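Local atomic coordinates of putative sulfurtransferase DsrE (Allochromatium vinosum, PDB entry 2HY5), a protein that is of uncertain function but probably carries or transfers sulfur during the oxidation of intracellular sulfur. Residues Leu5-Gly10 with Asp18-Phe23; Gln22-Ala27 with His32-Val37; Thr101-His104 with Arg108-Gly111. One frame throughout, in Å; residues are numbered along the deposited sequence.

Contact 2 begins on the helix where contact 1 ends, and together they close the beta-alpha-beta unit of strand 2-7, helix 16-29 and strand 33-39. Their centres lie about 10 Å apart, they share Q22 and F23, and L5 N probably hydrogen-bonds to R36 O at 3.0 Å. Contact 3 comes last, at strand 108-110, outermost of the same parallel sheet within this chain, its centre about 17 Å from that of contact 1 and about 20 Å from that of contact 2. R36 and R108 both bridge to D74. Contacts 1 and 2 lie across the chain's centre from contact 3, where the I109 side chain is about 7 Å from that of C78, the probable persulfide cysteine.

Contact 1 (Leu5-Gly10 with Asp18-Phe23); sequences LQINEG and DSAYQF
I7 and A20 mark the closest backbone approach, with CA atoms 7.0 Å apart, where strand 5-7 and helix 18-23 run nearly antiparallel at 161° with their axes 9.2 Å apart. This is the first strand-to-helix packing of a beta-alpha-beta unit of this alpha/beta fold, whose sheet is parallel: the chain leaves strand 2-7, turns and comes back along helix 16-29. A20 offers only a methyl group, which lets I7 come in close. CG1 of I7 stands anti to the carbonyl carbon (chi1 -61°) and the chain continues extended, laying CD1 against A20 CB at 3.4 Å, tighter than usual for two carbons. One turn further along the helix, L5 and F23 approach at a slant, and L5 CD2 is 4.0 Å from F23 CE2 and equally near the adjoining CD2. W64 of helix 60-71 also packs on I7. The F23 ring also makes edge-to-face contacts with F3 and with F88 of the DsrH chain. On the other side of the strand Q6 points away from the helix, and its NE2 donates to OD1 of N8, just past the strand's end, at 2.8 Å, in the carbonyl plane and on a lone pair.

Contact 2 (Gln22-Ala27 with His32-Val37); sequences QFAKAA and HEIFRV
I34 meets A24 because its CG1 lies anti to the carbonyl carbon (chi1 -70°) and the branch then runs extended (chi2 -178°), carrying CD1 straight out from strand 33-37 to the helix. The methyl ends 3.4 Å from A24 CB, a tight fit between carbons, and 3.6 Å from A24 CA, so it sits over both atoms. Farther along, the two elements converge at the turn from helix 16-29 into strand 33-39, the second half of the beta-alpha-beta unit, where the CA atoms of A27 and H32 are 5.5 Å apart. Here H32 N donates to A27 O at 3.1 Å with an N-H...O angle of 145°, the donor tilted from the carbonyl plane. H32 CB packs beside the same oxygen, 3.4 Å from A27 O, while its ring stays near, CD2 3.9 Å from A27 O, and ND1 is hydrogen-bonded to M1 N. L67 of helix 60-71 also packs on A24, and V89 of the DsrH chain on H32. The chemistry is therefore divided: a close methyl-to-methyl contact joins mid-helix to the beginning of the strand, and one backbone bond gives the A27 carbonyl a partner and ties the helix to the residue just before the strand.

Contact 3 (Thr101-His104 with Arg108-Gly111); sequences TNIH and RISG
The loop that precedes strand 108-110, outermost of the parallel sheet within this chain, folds back beside that strand, bringing I103 near I109 and the start of R108. The two segments are short and no hydrogen bond joins them; their nearest CA atoms, I103 and R108, are 8.1 Å apart, and the gap is bridged by the I103 side chain. With CG1 anti to the backbone N (chi1 -162°) and CD1 extended beyond it, I103 points its longer branch at the strand, and CD1 comes to 4.3 Å from R108 N. The same methyl is modelled against I109 CD1, but the separation is shorter than two carbons can have; the two side chains are neighbours, but the detail of their contact is doubtful. The chi1 of I109, -91°, lies off the staggered positions, which also counsels caution. The loop itself is held by other parts of the chain: the N102 amide bonds to V88 N and G86 O, and R49 binds both T101 OG1 and I103 O. I109 packs on V77 of the neighbouring strand 75-78, and its side chain is about 7 Å from that of C78. The I103-I109 pair thus lies near C78, which ends strand 75-78 just before helix 79-85 and is probably the persulfide cysteine, consistent with the active site of the DsrE/TusD family.

Contact 1 (Leu5-Gly10 with Asp18-Phe23)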
loop_
_atom_site.group_PDB
_atom_site.type_symbol
_atom_site.label_atom_id
_atom_site.label_comp_id
_atom_site.label_asym_id
_atom_site.label_seq_id
_atom_site.Cartn_x
_atom_site.Cartn_y
_atom_site.Cartn_z
ATOM N N LEU A 5 -4.098 14.737 -14.303
ATOM C CA LEU A 5 -4.377 13.757 -13.254
ATOM C C LEU A 5 -3.373 12.617 -13.306
ATOM O O LEU A 5 -3.080 12.088 -14.372
ATOM C CB LEU A 5 -5.791 13.188 -13.404
ATOM C CG LEU A 5 -6.949 14.189 -13.426
ATOM C CD1 LEU A 5 -8.265 13.426 -13.460
ATOM C CD2 LEU A 5 -6.895 15.096 -12.206
ATOM N N GLN A 6 -2.852 12.244 -12.143
ATOM C CA GLN A 6 -1.878 11.170 -12.035
ATOM C C GLN A 6 -2.470 10.094 -11.130
ATOM O O GLN A 6 -2.962 10.403 -10.045
ATOM C CB GLN A 6 -0.577 11.710 -11.430
ATOM C CG GLN A 6 0.595 10.730 -11.464
ATOM C CD GLN A 6 1.801 11.253 -10.698
ATOM O OE1 GLN A 6 2.134 12.438 -10.772
ATOM N NE2 GLN A 6 2.486 10.358 -9.989
ATOM N N ILE A 7 -2.440 8.844 -11.587
ATOM C CA ILE A 7 -2.969 7.721 -10.816
ATOM C C ILE A 7 -1.821 6.735 -10.610
ATOM O O ILE A 7 -1.246 6.238 -11.578
ATOM C CB ILE A 7 -4.146 7.058 -11.565
ATOM C CG1 ILE A 7 -5.268 8.091 -11.745
ATOM C CG2 ILE A 7 -4.665 5.851 -10.786
ATOM C CD1 ILE A 7 -6.395 7.639 -12.626
ATOM N N ASN A 8 -1.497 6.459 -9.347
ATOM C CA ASN A 8 -0.368 5.593 -9.002
ATOM C C ASN A 8 -0.652 4.169 -8.562
ATOM O O ASN A 8 0.286 3.412 -8.302
ATOM C CB ASN A 8 0.466 6.233 -7.889
ATOM C CG ASN A 8 0.910 7.642 -8.217
ATOM O OD1 ASN A 8 1.116 7.990 -9.378
ATOM N ND2 ASN A 8 1.092 8.453 -7.185
ATOM N N GLU A 9 -1.919 3.793 -8.464
ATOM C CA GLU A 9 -2.240 2.452 -8.004
ATOM C C GLU A 9 -3.099 1.660 -8.963
ATOM O O GLU A 9 -3.843 2.224 -9.764
ATOM C CB GLU A 9 -2.944 2.529 -6.652
ATOM C CG GLU A 9 -2.201 3.350 -5.623
ATOM C CD GLU A 9 -0.780 2.866 -5.396
ATOM O OE1 GLU A 9 -0.547 1.642 -5.483
ATOM O OE2 GLU A 9 0.098 3.710 -5.110
ATOM N N GLY A 10 -3.000 0.340 -8.849
ATOM C CA GLY A 10 -3.773 -0.541 -9.699
ATOM C C GLY A 10 -5.251 -0.531 -9.358
ATOM O O GLY A 10 -5.646 -0.111 -8.265
ATOM N N ASP A 18 -10.584 4.765 -8.488
ATOM C CA ASP A 18 -11.998 5.126 -8.380
ATOM C C ASP A 18 -12.150 6.597 -7.999
ATOM O O ASP A 18 -12.995 7.312 -8.539
ATOM C CB ASP A 18 -12.690 4.265 -7.321
ATOM C CG ASP A 18 -12.927 2.847 -7.789
ATOM O OD1 ASP A 18 -13.849 2.629 -8.605
ATOM O OD2 ASP A 18 -12.176 1.953 -7.342
ATOM N N SER A 19 -11.333 7.040 -7.054
ATOM C CA SER A 19 -11.392 8.429 -6.617
ATOM C C SER A 19 -11.033 9.352 -7.775
ATOM O O SER A 19 -11.661 10.397 -7.967
ATOM C CB SER A 19 -10.432 8.658 -5.451
ATOM O OG SER A 19 -10.828 7.895 -4.328
ATOM N N ALA A 20 -10.021 8.960 -8.541
ATOM C CA ALA A 20 -9.576 9.753 -9.680
ATOM C C ALA A 20 -10.681 9.819 -10.723
ATOM O O ALA A 20 -10.911 10.860 -11.333
ATOM C CB ALA A 20 -8.311 9.144 -10.280
ATOM N N TYR A 21 -11.363 8.699 -10.930
ATOM C CA TYR A 21 -12.456 8.650 -11.894
ATOM C C TYR A 21 -13.587 9.597 -11.492
ATOM O O TYR A 21 -14.065 10.398 -12.305
ATOM C CB TYR A 21 -13.007 7.229 -12.008
ATOM C CG TYR A 21 -14.275 7.175 -12.823
ATOM C CD1 TYR A 21 -14.234 7.211 -14.218
ATOM C CD2 TYR A 21 -15.518 7.178 -12.197
ATOM C CE1 TYR A 21 -15.409 7.255 -14.967
ATOM C CE2 TYR A 21 -16.693 7.230 -12.933
ATOM C CZ TYR A 21 -16.634 7.267 -14.316
ATOM O OH TYR A 21 -17.806 7.315 -15.036
ATOM N N GLN A 22 -14.019 9.508 -10.236
ATOM C CA GLN A 22 -15.104 10.366 -9.762
ATOM C C GLN A 22 -14.707 11.837 -9.818
ATOM O O GLN A 22 -15.535 12.693 -10.117
ATOM C CB GLN A 22 -15.518 9.975 -8.335
ATOM C CG GLN A 22 -15.999 8.527 -8.201
ATOM C CD GLN A 22 -17.275 8.232 -8.979
ATOM O OE1 GLN A 22 -17.595 7.072 -9.265
ATOM N NE2 GLN A 22 -18.017 9.275 -9.309
ATOM N N PHE A 23 -13.442 12.130 -9.533
ATOM C CA PHE A 23 -12.957 13.512 -9.588
ATOM C C PHE A 23 -12.992 13.999 -11.037
ATOM O O PHE A 23 -13.472 15.094 -11.326
ATOM C CB PHE A 23 -11.518 13.608 -9.078
ATOM C CG PHE A 23 -10.975 15.009 -9.070
ATOM C CD1 PHE A 23 -11.125 15.820 -7.950
ATOM C CD2 PHE A 23 -10.341 15.530 -10.193
ATOM C CE1 PHE A 23 -10.651 17.131 -7.948
ATOM C CE2 PHE A 23 -9.862 16.841 -10.206
ATOM C CZ PHE A 23 -10.017 17.644 -9.081
#

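Contact 2 (Gln22-Ala27 with His32-Val37)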
loop_
_atom_site.group_PDB
_atom_site.type_symbol
_atom_site.label_atom_id
_atom_site.label_comp_id
_atom_site.label_asym_id
_atom_site.label_seq_id
_atom_site.Cartn_x
_atom_site.Cartn_y
_atom_site.Cartn_z
ATOM N N GLN A 22 -14.019 9.508 -10.236
ATOM C CA GLN A 22 -15.104 10.366 -9.762
ATOM C C GLN A 22 -14.707 11.837 -9.818
ATOM O O GLN A 22 -15.535 12.693 -10.117
ATOM C CB GLN A 22 -15.518 9.975 -8.335
ATOM C CG GLN A 22 -15.999 8.527 -8.201
ATOM C CD GLN A 22 -17.275 8.232 -8.979
ATOM O OE1 GLN A 22 -17.595 7.072 -9.265
ATOM N NE2 GLN A 22 -18.017 9.275 -9.309
ATOM N N PHE A 23 -13.442 12.130 -9.533
ATOM C CA PHE A 23 -12.957 13.512 -9.588
ATOM C C PHE A 23 -12.992 13.999 -11.037
ATOM O O PHE A 23 -13.472 15.094 -11.326
ATOM C CB PHE A 23 -11.518 13.608 -9.078
ATOM C CG PHE A 23 -10.975 15.009 -9.070
ATOM C CD1 PHE A 23 -11.125 15.820 -7.950
ATOM C CD2 PHE A 23 -10.341 15.530 -10.193
ATOM C CE1 PHE A 23 -10.651 17.131 -7.948
ATOM C CE2 PHE A 23 -9.862 16.841 -10.206
ATOM C CZ PHE A 23 -10.017 17.644 -9.081
ATOM N N ALA A 24 -12.470 13.176 -11.941
ATOM C CA ALA A 24 -12.435 13.518 -13.357
ATOM C C ALA A 24 -13.829 13.770 -13.897
ATOM O O ALA A 24 -14.067 14.765 -14.586
ATOM C CB ALA A 24 -11.775 12.402 -14.154
ATOM N N LYS A 25 -14.748 12.860 -13.598
ATOM C CA LYS A 25 -16.113 12.996 -14.078
ATOM C C LYS A 25 -16.733 14.289 -13.573
ATOM O O LYS A 25 -17.375 15.019 -14.326
ATOM C CB LYS A 25 -16.956 11.800 -13.632
ATOM C CG LYS A 25 -18.277 11.678 -14.381
ATOM C CD LYS A 25 -18.891 10.298 -14.205
ATOM C CE LYS A 25 -19.626 10.174 -12.887
ATOM N NZ LYS A 25 -20.888 10.966 -12.904
ATOM N N ALA A 26 -16.528 14.583 -12.294
ATOM C CA ALA A 26 -17.094 15.795 -11.716
ATOM C C ALA A 26 -16.486 17.052 -12.333
ATOM O O ALA A 26 -17.185 18.042 -12.564
ATOM C CB ALA A 26 -16.888 15.798 -10.203
ATOM N N ALA A 27 -15.185 17.010 -12.598
ATOM C CA ALA A 27 -14.486 18.145 -13.181
ATOM C C ALA A 27 -14.953 18.361 -14.616
ATOM O O ALA A 27 -15.176 19.492 -15.040
ATOM C CB ALA A 27 -12.991 17.898 -13.152
ATOM N N HIS A 32 -14.468 21.866 -16.936
ATOM C CA HIS A 32 -13.020 21.972 -16.830
ATOM C C HIS A 32 -12.387 21.006 -17.810
ATOM O O HIS A 32 -12.975 19.983 -18.164
ATOM C CB HIS A 32 -12.539 21.635 -15.416
ATOM C CG HIS A 32 -12.927 22.650 -14.389
ATOM N ND1 HIS A 32 -12.602 23.984 -14.503
ATOM C CD2 HIS A 32 -13.594 22.523 -13.217
ATOM C CE1 HIS A 32 -13.052 24.636 -13.445
ATOM N NE2 HIS A 32 -13.657 23.771 -12.650
ATOM N N GLU A 33 -11.182 21.333 -18.248
ATOM C CA GLU A 33 -10.475 20.478 -19.182
ATOM C C GLU A 33 -9.516 19.546 -18.452
ATOM O O GLU A 33 -8.839 19.952 -17.511
ATOM C CB GLU A 33 -9.683 21.336 -20.164
ATOM C CG GLU A 33 -8.894 20.547 -21.193
ATOM C CD GLU A 33 -8.025 21.442 -22.058
ATOM O OE1 GLU A 33 -8.563 22.404 -22.646
ATOM O OE2 GLU A 33 -6.803 21.181 -22.149
ATOM N N ILE A 34 -9.480 18.289 -18.869
ATOM C CA ILE A 34 -8.539 17.341 -18.296
ATOM C C ILE A 34 -7.556 17.154 -19.444
ATOM O O ILE A 34 -7.850 16.479 -20.432
ATOM C CB ILE A 34 -9.212 16.003 -17.922
ATOM C CG1 ILE A 34 -10.135 16.221 -16.718
ATOM C CG2 ILE A 34 -8.148 14.952 -17.586
ATOM C CD1 ILE A 34 -10.823 14.969 -16.221
ATOM N N PHE A 35 -6.406 17.802 -19.318
ATOM C CA PHE A 35 -5.371 17.773 -20.338
ATOM C C PHE A 35 -4.812 16.376 -20.575
ATOM O O PHE A 35 -4.478 16.019 -21.704
ATOM C CB PHE A 35 -4.241 18.724 -19.943
ATOM C CG PHE A 35 -3.158 18.839 -20.973
ATOM C CD1 PHE A 35 -3.332 19.641 -22.096
ATOM C CD2 PHE A 35 -1.967 18.142 -20.823
ATOM C CE1 PHE A 35 -2.331 19.748 -23.056
ATOM C CE2 PHE A 35 -0.960 18.238 -21.776
ATOM C CZ PHE A 35 -1.140 19.044 -22.895
ATOM N N ARG A 36 -4.711 15.588 -19.508
ATOM C CA ARG A 36 -4.178 14.239 -19.624
ATOM C C ARG A 36 -4.365 13.467 -18.323
ATOM O O ARG A 36 -4.311 14.044 -17.240
ATOM C CB ARG A 36 -2.686 14.311 -19.975
ATOM C CG ARG A 36 -1.953 12.968 -20.104
ATOM C CD ARG A 36 -0.582 13.194 -20.748
ATOM N NE ARG A 36 -0.749 13.724 -22.098
ATOM C CZ ARG A 36 0.017 14.655 -22.657
ATOM N NH1 ARG A 36 1.036 15.184 -21.996
ATOM N NH2 ARG A 36 -0.262 15.078 -23.883
ATOM N N VAL A 37 -4.619 12.170 -18.453
ATOM C CA VAL A 37 -4.762 11.277 -17.313
ATOM C C VAL A 37 -3.543 10.380 -17.470
ATOM O O VAL A 37 -3.425 9.647 -18.454
ATOM C CB VAL A 37 -6.042 10.420 -17.403
ATOM C CG1 VAL A 37 -6.162 9.539 -16.165
ATOM C CG2 VAL A 37 -7.262 11.312 -17.530
#

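Contact 3 (Thr101-His104 with Arg108-Gly111)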
loop_
_atom_site.group_PDB
_atom_site.type_symbol
_atom_site.label_atom_id
_atom_site.label_comp_id
_atom_site.label_asym_id
_atom_site.label_seq_id
_atom_site.Cartn_x
_atom_site.Cartn_y
_atom_site.Cartn_z
ATOM N N THR A 101 -0.797 -9.141 -26.643
ATOM C CA THR A 101 -0.910 -7.781 -26.113
ATOM C C THR A 101 -2.074 -7.786 -25.129
ATOM O O THR A 101 -2.924 -8.675 -25.172
ATOM C CB THR A 101 -1.241 -6.742 -27.211
ATOM O OG1 THR A 101 -2.544 -7.015 -27.740
ATOM C CG2 THR A 101 -0.223 -6.792 -28.334
ATOM N N ASN A 102 -2.124 -6.802 -24.238
ATOM C CA ASN A 102 -3.223 -6.753 -23.287
ATOM C C ASN A 102 -3.753 -5.346 -23.038
ATOM O O ASN A 102 -4.694 -5.160 -22.277
ATOM C CB ASN A 102 -2.806 -7.397 -21.959
ATOM C CG ASN A 102 -1.712 -6.625 -21.256
ATOM O OD1 ASN A 102 -0.995 -5.846 -21.877
ATOM N ND2 ASN A 102 -1.573 -6.846 -19.954
ATOM N N ILE A 103 -3.176 -4.353 -23.698
ATOM C CA ILE A 103 -3.650 -2.994 -23.477
ATOM C C ILE A 103 -5.043 -2.754 -24.058
ATOM O O ILE A 103 -5.428 -3.348 -25.070
ATOM C CB ILE A 103 -2.681 -1.949 -24.068
ATOM C CG1 ILE A 103 -2.964 -0.585 -23.434
ATOM C CG2 ILE A 103 -2.840 -1.870 -25.587
ATOM C CD1 ILE A 103 -2.176 0.542 -24.044
ATOM N N HIS A 104 -5.812 -1.904 -23.389
ATOM C CA HIS A 104 -7.145 -1.553 -23.859
ATOM C C HIS A 104 -6.892 -0.493 -24.939
ATOM O O HIS A 104 -6.123 0.445 -24.727
ATOM C CB HIS A 104 -7.969 -0.984 -22.697
ATOM C CG HIS A 104 -9.393 -0.689 -23.051
ATOM N ND1 HIS A 104 -9.751 0.321 -23.919
ATOM C CD2 HIS A 104 -10.551 -1.276 -22.659
ATOM C CE1 HIS A 104 -11.066 0.343 -24.047
ATOM N NE2 HIS A 104 -11.575 -0.616 -23.293
ATOM N N ARG A 108 -2.978 4.739 -24.353
ATOM C CA ARG A 108 -1.755 4.738 -25.143
ATOM C C ARG A 108 -0.545 4.659 -24.222
ATOM O O ARG A 108 -0.553 5.224 -23.131
ATOM C CB ARG A 108 -1.667 5.985 -26.038
ATOM C CG ARG A 108 -1.413 7.318 -25.333
ATOM C CD ARG A 108 -1.420 8.464 -26.364
ATOM N NE ARG A 108 -1.213 9.787 -25.773
ATOM C CZ ARG A 108 -0.024 10.345 -25.558
ATOM N NH1 ARG A 108 1.089 9.705 -25.888
ATOM N NH2 ARG A 108 0.055 11.548 -25.003
ATOM N N ILE A 109 0.473 3.921 -24.650
ATOM C CA ILE A 109 1.707 3.781 -23.881
ATOM C C ILE A 109 2.688 4.835 -24.368
ATOM O O ILE A 109 2.961 4.934 -25.562
ATOM C CB ILE A 109 2.339 2.375 -24.076
ATOM C CG1 ILE A 109 1.828 1.409 -23.008
ATOM C CG2 ILE A 109 3.856 2.457 -23.956
ATOM C CD1 ILE A 109 0.362 1.472 -22.760
ATOM N N SER A 110 3.215 5.631 -23.448
ATOM C CA SER A 110 4.160 6.664 -23.833
ATOM C C SER A 110 5.177 6.953 -22.738
ATOM O O SER A 110 5.155 6.332 -21.676
ATOM C CB SER A 110 3.411 7.944 -24.200
ATOM O OG SER A 110 4.277 8.838 -24.870
ATOM N N GLY A 111 6.062 7.907 -23.009
ATOM C CA GLY A 111 7.098 8.263 -22.055
ATOM C C GLY A 111 6.653 9.056 -20.840
ATOM O O GLY A 111 5.617 9.725 -20.844
#